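Long-range contact in ankyrin repeat family protein (Enterococcus faecalis, PDB 3HRA), which is of unknown function but, as an ankyrin repeat protein, probably serves as a scaffold for binding other proteins: residues A46-K56 with R84-L92. Sequence-based numbering, arbitrary orientation.
Sequences AVHNNDIEIAK and RTEILAYML
A bend at chi2 (-74°) turns the Arg-84 side chain toward the C-terminal end of helix 42-49, where its guanidinium meets two backbone carbonyls edge-on. NE gives a hydrogen bond to Val-47 O at 2.8 Å, almost in the guanidinium plane and nearly in line with the carbonyl; NH2 reaches His-48 O at 2.9 Å, tilted from the guanidinium plane and from the plane of the carbonyl. Val-47 O also accepts from Asn-50 N, within the Schellman motif that ends this helix, so the arginine adds a second donor to the helix terminus and links it to the N-cap position of helix 85-94. The Asn-50 side chain passes obliquely across the arginine, CB, CG and OD1 all close to CD, its amide turned 39° from the guanidinium plane. Its OD1 takes a hydrogen bond from a water that also donates to Glu-86 OE1 and accepts from Ile-87 N (3.0 Å), bridging the two segments. Ile-87 is the central knob: CG1, anti to its carbonyl carbon, carries CD1 into a hole formed by Ala-46, Val-47, Ile-52 and Ala-55, with Ala-55 CB 3.8 Å from CD1. Val-47 CG2 touches Ile-87 CG2 and Met-91 CE, while Ile-52 CD1 rests on Glu-86 CB at 3.6 Å. Farther along, the extended Lys-56 chain crosses the Tyr-90 ring, placing CG 3.7 Å above its centre in a CH-pi contact; the phenol hydroxyl is held by Asp-60. The axes of 52-56 and 85-92 run nearly parallel, 16° apart and 9.8 Å at closest approach, the side-by-side stacking of neighbouring outer helices characteristic of the ankyrin repeat solenoid.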
# COMPACT_ATOMS: atom_id res chain seq x y z
N ALA A 46 9.12 8.32 7.68
CA ALA A 46 10.02 8.02 6.57
C ALA A 46 9.27 7.51 5.33
O ALA A 46 9.62 7.86 4.21
CB ALA A 46 11.09 7.01 7.00
N VAL A 47 8.26 6.69 5.53
CA VAL A 47 7.51 6.15 4.39
C VAL A 47 6.73 7.26 3.68
O VAL A 47 6.71 7.33 2.45
CB VAL A 47 6.58 4.99 4.80
CG1 VAL A 47 5.69 4.58 3.63
CG2 VAL A 47 7.40 3.81 5.26
N HIS A 48 6.10 8.13 4.46
CA HIS A 48 5.41 9.31 3.94
C HIS A 48 6.36 10.19 3.12
O HIS A 48 6.01 10.66 2.05
CB HIS A 48 4.77 10.12 5.08
CG HIS A 48 3.48 9.55 5.59
ND1 HIS A 48 3.41 8.35 6.28
CD2 HIS A 48 2.20 10.00 5.50
CE1 HIS A 48 2.15 8.10 6.60
NE2 HIS A 48 1.40 9.08 6.14
N ASN A 49 7.58 10.38 3.63
CA ASN A 49 8.60 11.21 2.98
C ASN A 49 9.33 10.51 1.81
O ASN A 49 10.05 11.16 1.04
CB ASN A 49 9.65 11.64 4.00
CG ASN A 49 9.19 12.79 4.87
OD1 ASN A 49 8.45 13.66 4.44
ND2 ASN A 49 9.65 12.79 6.12
N ASN A 50 9.13 9.20 1.70
CA ASN A 50 9.94 8.34 0.81
C ASN A 50 11.44 8.48 1.06
O ASN A 50 12.24 8.52 0.13
CB ASN A 50 9.60 8.51 -0.67
CG ASN A 50 10.03 7.30 -1.50
OD1 ASN A 50 10.10 6.18 -1.00
ND2 ASN A 50 10.32 7.54 -2.79
N ASP A 51 11.81 8.52 2.34
CA ASP A 51 13.20 8.46 2.74
C ASP A 51 13.60 7.00 2.86
O ASP A 51 13.47 6.37 3.92
CB ASP A 51 13.44 9.24 4.04
CG ASP A 51 13.44 10.75 3.83
OD1 ASP A 51 13.64 11.23 2.69
OD2 ASP A 51 13.25 11.46 4.82
N ILE A 52 14.09 6.46 1.74
CA ILE A 52 14.30 5.03 1.61
C ILE A 52 15.36 4.50 2.59
O ILE A 52 15.18 3.45 3.22
CB ILE A 52 14.66 4.68 0.15
CG1 ILE A 52 13.48 5.02 -0.77
CG2 ILE A 52 15.02 3.24 0.02
CD1 ILE A 52 13.81 4.94 -2.29
N GLU A 53 16.48 5.20 2.71
CA GLU A 53 17.56 4.71 3.55
C GLU A 53 17.16 4.74 5.03
O GLU A 53 17.47 3.82 5.79
CB GLU A 53 18.85 5.49 3.30
CG GLU A 53 20.05 5.00 4.12
CD GLU A 53 20.45 3.56 3.80
OE1 GLU A 53 21.34 3.03 4.52
OE2 GLU A 53 19.90 2.95 2.84
N ILE A 54 16.46 5.80 5.44
CA ILE A 54 15.96 5.89 6.80
C ILE A 54 15.01 4.73 7.07
O ILE A 54 15.08 4.07 8.11
CB ILE A 54 15.29 7.26 7.08
CG1 ILE A 54 16.37 8.36 7.15
CG2 ILE A 54 14.44 7.22 8.37
CD1 ILE A 54 15.81 9.77 7.30
N ALA A 55 14.10 4.49 6.12
CA ALA A 55 13.12 3.43 6.29
C ALA A 55 13.81 2.07 6.42
O ALA A 55 13.46 1.26 7.28
CB ALA A 55 12.09 3.42 5.13
N LYS A 56 14.80 1.81 5.56
CA LYS A 56 15.56 0.55 5.65
C LYS A 56 16.25 0.42 7.02
O LYS A 56 16.21 -0.64 7.65
CB LYS A 56 16.57 0.43 4.51
CG LYS A 56 15.94 0.23 3.13
CD LYS A 56 17.02 0.25 2.03
CE LYS A 56 16.42 -0.12 0.68
NZ LYS A 56 17.43 0.04 -0.40
N ARG A 84 5.36 3.70 -2.94
CA ARG A 84 6.73 3.68 -2.41
C ARG A 84 7.32 2.31 -2.67
O ARG A 84 7.47 1.49 -1.77
CB ARG A 84 6.72 3.96 -0.90
CG ARG A 84 5.92 5.19 -0.48
CD ARG A 84 6.63 6.49 -0.84
NE ARG A 84 5.98 7.65 -0.22
CZ ARG A 84 5.16 8.49 -0.84
NH1 ARG A 84 4.85 8.30 -2.12
NH2 ARG A 84 4.63 9.52 -0.19
N THR A 85 7.69 2.08 -3.93
CA THR A 85 8.06 0.75 -4.40
C THR A 85 9.29 0.15 -3.75
O THR A 85 9.29 -1.02 -3.37
CB THR A 85 8.27 0.79 -5.92
OG1 THR A 85 7.17 1.49 -6.51
CG2 THR A 85 8.36 -0.63 -6.49
N GLU A 86 10.36 0.93 -3.66
CA GLU A 86 11.61 0.49 -3.05
C GLU A 86 11.39 0.08 -1.59
O GLU A 86 11.87 -0.97 -1.15
CB GLU A 86 12.65 1.61 -3.16
CG GLU A 86 12.88 2.05 -4.62
CD GLU A 86 12.08 3.32 -5.08
OE1 GLU A 86 10.90 3.59 -4.67
OE2 GLU A 86 12.67 4.04 -5.92
N ILE A 87 10.67 0.91 -0.84
CA ILE A 87 10.40 0.60 0.56
C ILE A 87 9.52 -0.65 0.69
O ILE A 87 9.78 -1.50 1.53
CB ILE A 87 9.78 1.80 1.31
CG1 ILE A 87 10.80 2.94 1.39
CG2 ILE A 87 9.31 1.39 2.70
CD1 ILE A 87 10.20 4.24 1.93
N LEU A 88 8.50 -0.76 -0.16
CA LEU A 88 7.60 -1.91 -0.17
C LEU A 88 8.36 -3.20 -0.46
O LEU A 88 8.17 -4.20 0.22
CB LEU A 88 6.48 -1.73 -1.20
CG LEU A 88 5.49 -2.88 -1.29
CD1 LEU A 88 4.80 -3.11 0.05
CD2 LEU A 88 4.46 -2.61 -2.40
N ALA A 89 9.20 -3.17 -1.49
CA ALA A 89 10.04 -4.33 -1.81
C ALA A 89 10.88 -4.76 -0.59
O ALA A 89 11.01 -5.96 -0.30
CB ALA A 89 10.93 -4.02 -3.00
N TYR A 90 11.45 -3.78 0.12
CA TYR A 90 12.24 -4.08 1.30
C TYR A 90 11.38 -4.71 2.39
O TYR A 90 11.78 -5.70 3.02
CB TYR A 90 12.94 -2.82 1.81
CG TYR A 90 14.14 -3.11 2.67
CD1 TYR A 90 15.36 -3.46 2.09
CD2 TYR A 90 14.06 -3.05 4.06
CE1 TYR A 90 16.48 -3.72 2.88
CE2 TYR A 90 15.16 -3.31 4.86
CZ TYR A 90 16.36 -3.65 4.26
OH TYR A 90 17.45 -3.91 5.05
N MET A 91 10.20 -4.13 2.62
CA MET A 91 9.28 -4.67 3.62
C MET A 91 8.90 -6.11 3.32
O MET A 91 8.86 -6.94 4.21
CB MET A 91 8.02 -3.83 3.70
CG MET A 91 8.23 -2.45 4.30
SD MET A 91 6.70 -1.51 4.20
CE MET A 91 7.06 -0.10 5.26
N LEU A 92 8.62 -6.40 2.05
CA LEU A 92 8.24 -7.77 1.65
C LEU A 92 9.37 -8.78 1.83
O LEU A 92 9.13 -9.99 1.92
CB LEU A 92 7.75 -7.78 0.20
CG LEU A 92 6.42 -7.04 -0.01
CD1 LEU A 92 6.07 -6.90 -1.50
CD2 LEU A 92 5.32 -7.77 0.75
O HOH W 1 10.09 3.59 -1.93